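Local coordinates for protein 5'-tyrosyl-DNA phosphodiesterase (Caenorhabditis elegans, PDB 4FVA) that belongs to the endonuclease/exonuclease/phosphatase family of the DNase I-like clan and carries a magnesium ion in a site on its two-sheet fold, at residues 9-22 and 244-256. Sequence-based numbering, arbitrary orientation.
Sequences LKGFEVSVMSWNID and PSDHWAINATFFA. With MG (magnesium ion), chain F.
Ser-245 OG has two partners: it donates to Asn-20 O at 2.5 Å, and it accepts from His-247 N at 3.0 Å in a nearly straight bond that closes an ST turn. OG stands anti to its own backbone N (chi1 173°), which carries the hydroxyl across to the end of strand 13-20. Beside it the amide of Asn-20 lies on the His-247 ring, planes only 5° apart, with Asn-20 CB 3.8 Å from the ring centroid, over its face. Polar bonds hold both flat groups in place: Asn-20 OD1 accepts from Asp-22 N in an Asx turn, ND2 donates to Asp-165 and Glu-52, and His-247 ND1 is hydrogen-bonded to Asp-216. The Trp-19 indole sits with Ala-249 CB over one face, 3.5 Å from the centroid of its five-membered ring, a CH-pi contact, and Ile-21 CG2 over the other. At its edge NE1 donates to His-247 O at 2.9 Å, meeting that oxygen from above the carbonyl plane. Farther back, strands 13-20 and 249-255 run antiparallel (163°). Paired backbone bonds at Val-14/Phe-254, Val-16/Ala-252 and Ser-18/Ile-250 fix the register, and Val-16 CG2 packs on Phe-254 CE1 at 3.9 Å. Asp-22 OD1 binds the magnesium at 2.4 Å, together with Glu-52; a metal-bound water has Asn-20 OD1 and Asp-246 OD1 among its possible acceptors, more than its protons can serve. Neighbouring interior strands from the two chain ends, their loops converging on a metal site, are characteristic of the DNase I-like fold.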
loop_
_atom_site.group_PDB
_atom_site.type_symbol
_atom_site.label_atom_id
_atom_site.label_comp_id
_atom_site.label_asym_id
_atom_site.label_seq_id
_atom_site.Cartn_x
_atom_site.Cartn_y
_atom_site.Cartn_z
ATOM N N LEU A 9 10.911 23.117 3.517
ATOM C CA LEU A 9 10.556 21.716 3.697
ATOM C C LEU A 9 11.628 20.930 4.422
ATOM O O LEU A 9 11.419 19.771 4.779
ATOM C CB LEU A 9 10.233 21.048 2.362
ATOM C CG LEU A 9 8.877 21.436 1.778
ATOM C CD1 LEU A 9 8.600 20.655 0.506
ATOM C CD2 LEU A 9 7.790 21.179 2.817
ATOM N N LYS A 10 12.773 21.561 4.649
ATOM C CA LYS A 10 13.824 20.905 5.405
ATOM C C LYS A 10 13.255 20.568 6.781
ATOM O O LYS A 10 12.561 21.380 7.401
ATOM C CB LYS A 10 15.077 21.781 5.494
ATOM C CG LYS A 10 16.303 21.026 5.990
ATOM C CD LYS A 10 17.580 21.808 5.739
ATOM C CE LYS A 10 18.791 21.088 6.309
ATOM N NZ LYS A 10 20.043 21.873 6.124
ATOM N N GLY A 11 13.506 19.346 7.232
ATOM C CA GLY A 11 12.927 18.869 8.470
ATOM C C GLY A 11 11.511 18.342 8.292
ATOM O O GLY A 11 10.921 17.834 9.243
ATOM N N PHE A 12 10.949 18.476 7.091
ATOM C CA PHE A 12 9.622 17.917 6.835
ATOM C C PHE A 12 9.797 16.436 6.539
ATOM O O PHE A 12 10.706 16.045 5.801
ATOM C CB PHE A 12 8.906 18.589 5.670
ATOM C CG PHE A 12 7.462 18.182 5.543
ATOM C CD1 PHE A 12 7.124 16.945 5.002
ATOM C CD2 PHE A 12 6.444 19.034 5.948
ATOM C CE1 PHE A 12 5.802 16.562 4.884
ATOM C CE2 PHE A 12 5.117 18.659 5.827
ATOM C CZ PHE A 12 4.795 17.420 5.295
ATOM N N GLU A 13 8.932 15.614 7.114
ATOM C CA GLU A 13 9.083 14.179 6.965
ATOM C C GLU A 13 7.709 13.512 7.055
ATOM O O GLU A 13 6.866 13.923 7.853
ATOM C CB GLU A 13 10.061 13.686 8.033
ATOM C CG GLU A 13 10.272 12.200 8.153
ATOM C CD GLU A 13 11.427 11.901 9.094
ATOM O OE1 GLU A 13 12.161 12.853 9.443
ATOM O OE2 GLU A 13 11.617 10.727 9.470
ATOM N N VAL A 14 7.460 12.533 6.188
ATOM C CA VAL A 14 6.205 11.780 6.229
ATOM C C VAL A 14 6.478 10.315 5.894
ATOM O O VAL A 14 7.224 10.018 4.952
ATOM C CB VAL A 14 5.131 12.366 5.291
ATOM C CG1 VAL A 14 5.639 12.401 3.864
ATOM C CG2 VAL A 14 3.862 11.539 5.368
ATOM N N SER A 15 5.912 9.403 6.687
ATOM C CA SER A 15 6.111 7.970 6.462
ATOM C C SER A 15 4.853 7.302 5.899
ATOM O O SER A 15 3.734 7.523 6.383
ATOM C CB SER A 15 6.554 7.264 7.748
ATOM O OG SER A 15 5.584 7.421 8.765
ATOM N N VAL A 16 5.042 6.472 4.879
ATOM C CA VAL A 16 3.927 5.778 4.265
ATOM C C VAL A 16 4.210 4.289 4.302
ATOM O O VAL A 16 5.280 3.833 3.873
ATOM C CB VAL A 16 3.702 6.210 2.816
ATOM C CG1 VAL A 16 2.465 5.487 2.240
ATOM C CG2 VAL A 16 3.537 7.728 2.724
ATOM N N MET A 17 3.252 3.543 4.839
ATOM C CA MET A 17 3.351 2.096 4.958
ATOM C C MET A 17 2.231 1.485 4.129
ATOM O O MET A 17 1.126 2.036 4.086
ATOM C CB MET A 17 3.213 1.680 6.424
ATOM C CG MET A 17 3.235 0.167 6.653
ATOM S SD MET A 17 3.364 -0.149 8.412
ATOM C CE MET A 17 2.861 -1.865 8.479
ATOM N N SER A 18 2.525 0.378 3.441
ATOM C CA SER A 18 1.522 -0.334 2.637
ATOM C C SER A 18 1.601 -1.831 2.902
ATOM O O SER A 18 2.705 -2.392 2.982
ATOM C CB SER A 18 1.716 -0.056 1.148
ATOM O OG SER A 18 0.755 -0.759 0.374
ATOM N N TRP A 19 0.446 -2.484 3.015
ATOM C CA TRP A 19 0.420 -3.883 3.431
ATOM C C TRP A 19 -0.805 -4.620 2.922
ATOM O O TRP A 19 -1.944 -4.220 3.188
ATOM C CB TRP A 19 0.444 -3.958 4.961
ATOM C CG TRP A 19 1.013 -5.219 5.535
ATOM C CD1 TRP A 19 1.418 -6.348 4.851
ATOM C CD2 TRP A 19 1.260 -5.482 6.924
ATOM N NE1 TRP A 19 1.898 -7.281 5.735
ATOM C CE2 TRP A 19 1.821 -6.777 7.011
ATOM C CE3 TRP A 19 1.072 -4.744 8.100
ATOM C CZ2 TRP A 19 2.204 -7.347 8.233
ATOM C CZ3 TRP A 19 1.446 -5.311 9.317
ATOM C CH2 TRP A 19 2.007 -6.607 9.371
ATOM N N ASN A 20 -0.563 -5.698 2.184
ATOM C CA ASN A 20 -1.633 -6.627 1.862
ATOM C C ASN A 20 -1.738 -7.555 3.052
ATOM O O ASN A 20 -0.806 -8.325 3.318
ATOM C CB ASN A 20 -1.328 -7.383 0.567
ATOM C CG ASN A 20 -2.364 -8.443 0.252
ATOM O OD1 ASN A 20 -2.928 -9.056 1.159
ATOM N ND2 ASN A 20 -2.630 -8.656 -1.039
ATOM N N ILE A 21 -2.847 -7.467 3.784
ATOM C CA ILE A 21 -2.942 -8.186 5.056
ATOM C C ILE A 21 -3.591 -9.579 4.955
ATOM O O ILE A 21 -3.863 -10.240 5.970
ATOM C CB ILE A 21 -3.605 -7.331 6.155
ATOM C CG1 ILE A 21 -5.054 -7.006 5.818
ATOM C CG2 ILE A 21 -2.754 -6.032 6.420
ATOM C CD1 ILE A 21 -5.758 -6.200 6.889
ATOM N N ASP A 22 -3.816 -10.034 3.725
ATOM C CA ASP A 22 -4.221 -11.423 3.523
ATOM C C ASP A 22 -5.483 -11.739 4.316
ATOM O O ASP A 22 -5.575 -12.789 4.958
ATOM C CB ASP A 22 -3.075 -12.342 3.959
ATOM C CG ASP A 22 -3.182 -13.754 3.395
ATOM O OD1 ASP A 22 -3.995 -13.976 2.479
ATOM O OD2 ASP A 22 -2.431 -14.639 3.875
ATOM N N PRO A 244 1.852 -12.463 10.061
ATOM C CA PRO A 244 0.598 -11.701 9.994
ATOM C C PRO A 244 -0.042 -11.818 8.618
ATOM O O PRO A 244 -1.259 -11.906 8.492
ATOM C CB PRO A 244 1.058 -10.254 10.242
ATOM C CG PRO A 244 2.301 -10.399 11.095
ATOM C CD PRO A 244 2.984 -11.640 10.530
ATOM N N SER A 245 0.797 -11.850 7.595
ATOM C CA SER A 245 0.336 -11.923 6.212
ATOM C C SER A 245 1.331 -12.712 5.382
ATOM O O SER A 245 2.471 -12.876 5.792
ATOM C CB SER A 245 0.192 -10.506 5.640
ATOM O OG SER A 245 -0.108 -10.540 4.254
ATOM N N ASP A 246 0.917 -13.169 4.206
ATOM C CA ASP A 246 1.858 -13.791 3.279
ATOM C C ASP A 246 2.703 -12.735 2.563
ATOM O O ASP A 246 3.635 -13.085 1.827
ATOM C CB ASP A 246 1.154 -14.718 2.276
ATOM C CG ASP A 246 0.204 -13.978 1.361
ATOM O OD1 ASP A 246 -0.453 -13.009 1.812
ATOM O OD2 ASP A 246 0.115 -14.363 0.176
ATOM N N HIS A 247 2.350 -11.457 2.751
ATOM C CA HIS A 247 3.171 -10.317 2.286
ATOM C C HIS A 247 3.917 -9.631 3.447
ATOM O O HIS A 247 3.387 -9.527 4.552
ATOM C CB HIS A 247 2.313 -9.227 1.617
ATOM C CG HIS A 247 1.711 -9.625 0.304
ATOM N ND1 HIS A 247 2.082 -9.042 -0.890
ATOM C CD2 HIS A 247 0.733 -10.514 -0.001
ATOM C CE1 HIS A 247 1.380 -9.573 -1.876
ATOM N NE2 HIS A 247 0.554 -10.469 -1.363
ATOM N N TRP A 248 5.123 -9.132 3.180
ATOM C CA TRP A 248 5.766 -8.205 4.100
ATOM C C TRP A 248 5.135 -6.835 3.877
ATOM O O TRP A 248 4.655 -6.542 2.782
ATOM C CB TRP A 248 7.269 -8.098 3.838
ATOM C CG TRP A 248 8.023 -9.404 3.792
ATOM C CD1 TRP A 248 9.054 -9.731 2.949
ATOM C CD2 TRP A 248 7.811 -10.552 4.626
ATOM N NE1 TRP A 248 9.500 -11.005 3.217
ATOM C CE2 TRP A 248 8.755 -11.531 4.239
ATOM C CE3 TRP A 248 6.923 -10.842 5.666
ATOM C CZ2 TRP A 248 8.822 -12.787 4.850
ATOM C CZ3 TRP A 248 6.994 -12.097 6.276
ATOM C CH2 TRP A 248 7.932 -13.047 5.863
ATOM N N ALA A 249 5.139 -5.986 4.895
ATOM C CA ALA A 249 4.693 -4.613 4.688
ATOM C C ALA A 249 5.859 -3.791 4.145
ATOM O O ALA A 249 7.013 -4.084 4.448
ATOM C CB ALA A 249 4.174 -4.010 5.999
ATOM N N ILE A 250 5.571 -2.788 3.327
ATOM C CA ILE A 250 6.601 -1.838 2.951
ATOM C C ILE A 250 6.391 -0.557 3.746
ATOM O O ILE A 250 5.259 -0.195 4.071
ATOM C CB ILE A 250 6.688 -1.565 1.424
ATOM C CG1 ILE A 250 5.392 -0.976 0.875
ATOM C CG2 ILE A 250 7.053 -2.853 0.666
ATOM C CD1 ILE A 250 5.490 -0.654 -0.617
ATOM N N ASN A 251 7.492 0.103 4.075
ATOM C CA ASN A 251 7.474 1.269 4.938
ATOM C C ASN A 251 8.451 2.323 4.406
ATOM O O ASN A 251 9.665 2.153 4.486
ATOM C CB ASN A 251 7.848 0.843 6.361
ATOM C CG ASN A 251 7.836 2.006 7.340
ATOM O OD1 ASN A 251 7.019 2.910 7.229
ATOM N ND2 ASN A 251 8.771 1.999 8.284
ATOM N N ALA A 252 7.929 3.394 3.824
ATOM C CA ALA A 252 8.804 4.394 3.221
ATOM C C ALA A 252 8.681 5.727 3.935
ATOM O O ALA A 252 7.560 6.229 4.164
ATOM C CB ALA A 252 8.494 4.547 1.731
ATOM N N THR A 253 9.828 6.324 4.239
ATOM C CA THR A 253 9.863 7.628 4.901
ATOM C C THR A 253 10.435 8.654 3.937
ATOM O O THR A 253 11.583 8.530 3.488
ATOM C CB THR A 253 10.707 7.590 6.193
ATOM O OG1 THR A 253 10.178 6.609 7.095
ATOM C CG2 THR A 253 10.721 8.966 6.872
ATOM N N PHE A 254 9.635 9.673 3.638
ATOM C CA PHE A 254 10.021 10.673 2.658
ATOM C C PHE A 254 10.415 11.962 3.372
ATOM O O PHE A 254 9.753 12.392 4.326
ATOM C CB PHE A 254 8.885 10.928 1.666
ATOM C CG PHE A 254 8.383 9.677 0.974
ATOM C CD1 PHE A 254 7.464 8.844 1.597
ATOM C CD2 PHE A 254 8.817 9.344 -0.303
ATOM C CE1 PHE A 254 6.990 7.701 0.960
ATOM C CE2 PHE A 254 8.355 8.201 -0.941
ATOM C CZ PHE A 254 7.439 7.379 -0.306
ATOM N N PHE A 255 11.507 12.569 2.918
ATOM C CA PHE A 255 12.002 13.790 3.545
ATOM C C PHE A 255 12.805 14.664 2.580
ATOM O O PHE A 255 13.119 14.251 1.453
ATOM C CB PHE A 255 12.815 13.471 4.811
ATOM C CG PHE A 255 14.009 12.580 4.572
ATOM C CD1 PHE A 255 13.847 11.223 4.352
ATOM C CD2 PHE A 255 15.294 13.104 4.561
ATOM C CE1 PHE A 255 14.949 10.395 4.134
ATOM C CE2 PHE A 255 16.396 12.289 4.338
ATOM C CZ PHE A 255 16.224 10.932 4.126
ATOM N N ALA A 256 13.143 15.865 3.040
ATOM C CA ALA A 256 13.847 16.836 2.216
ATOM C C ALA A 256 15.331 16.851 2.557
ATOM O O ALA A 256 16.176 16.818 1.665
ATOM C CB ALA A 256 13.243 18.226 2.408
HETATM MG MG MG F . -4.442 -13.512 0.202
HETATM O O HOH W 1 6.626 4.853 9.632
HETATM O O HOH W 2 2.242 -5.877 1.358
HETATM O O HOH W 3 -2.530 -11.955 0.626
HETATM O O HOH W 4 -5.643 -15.758 0.018
#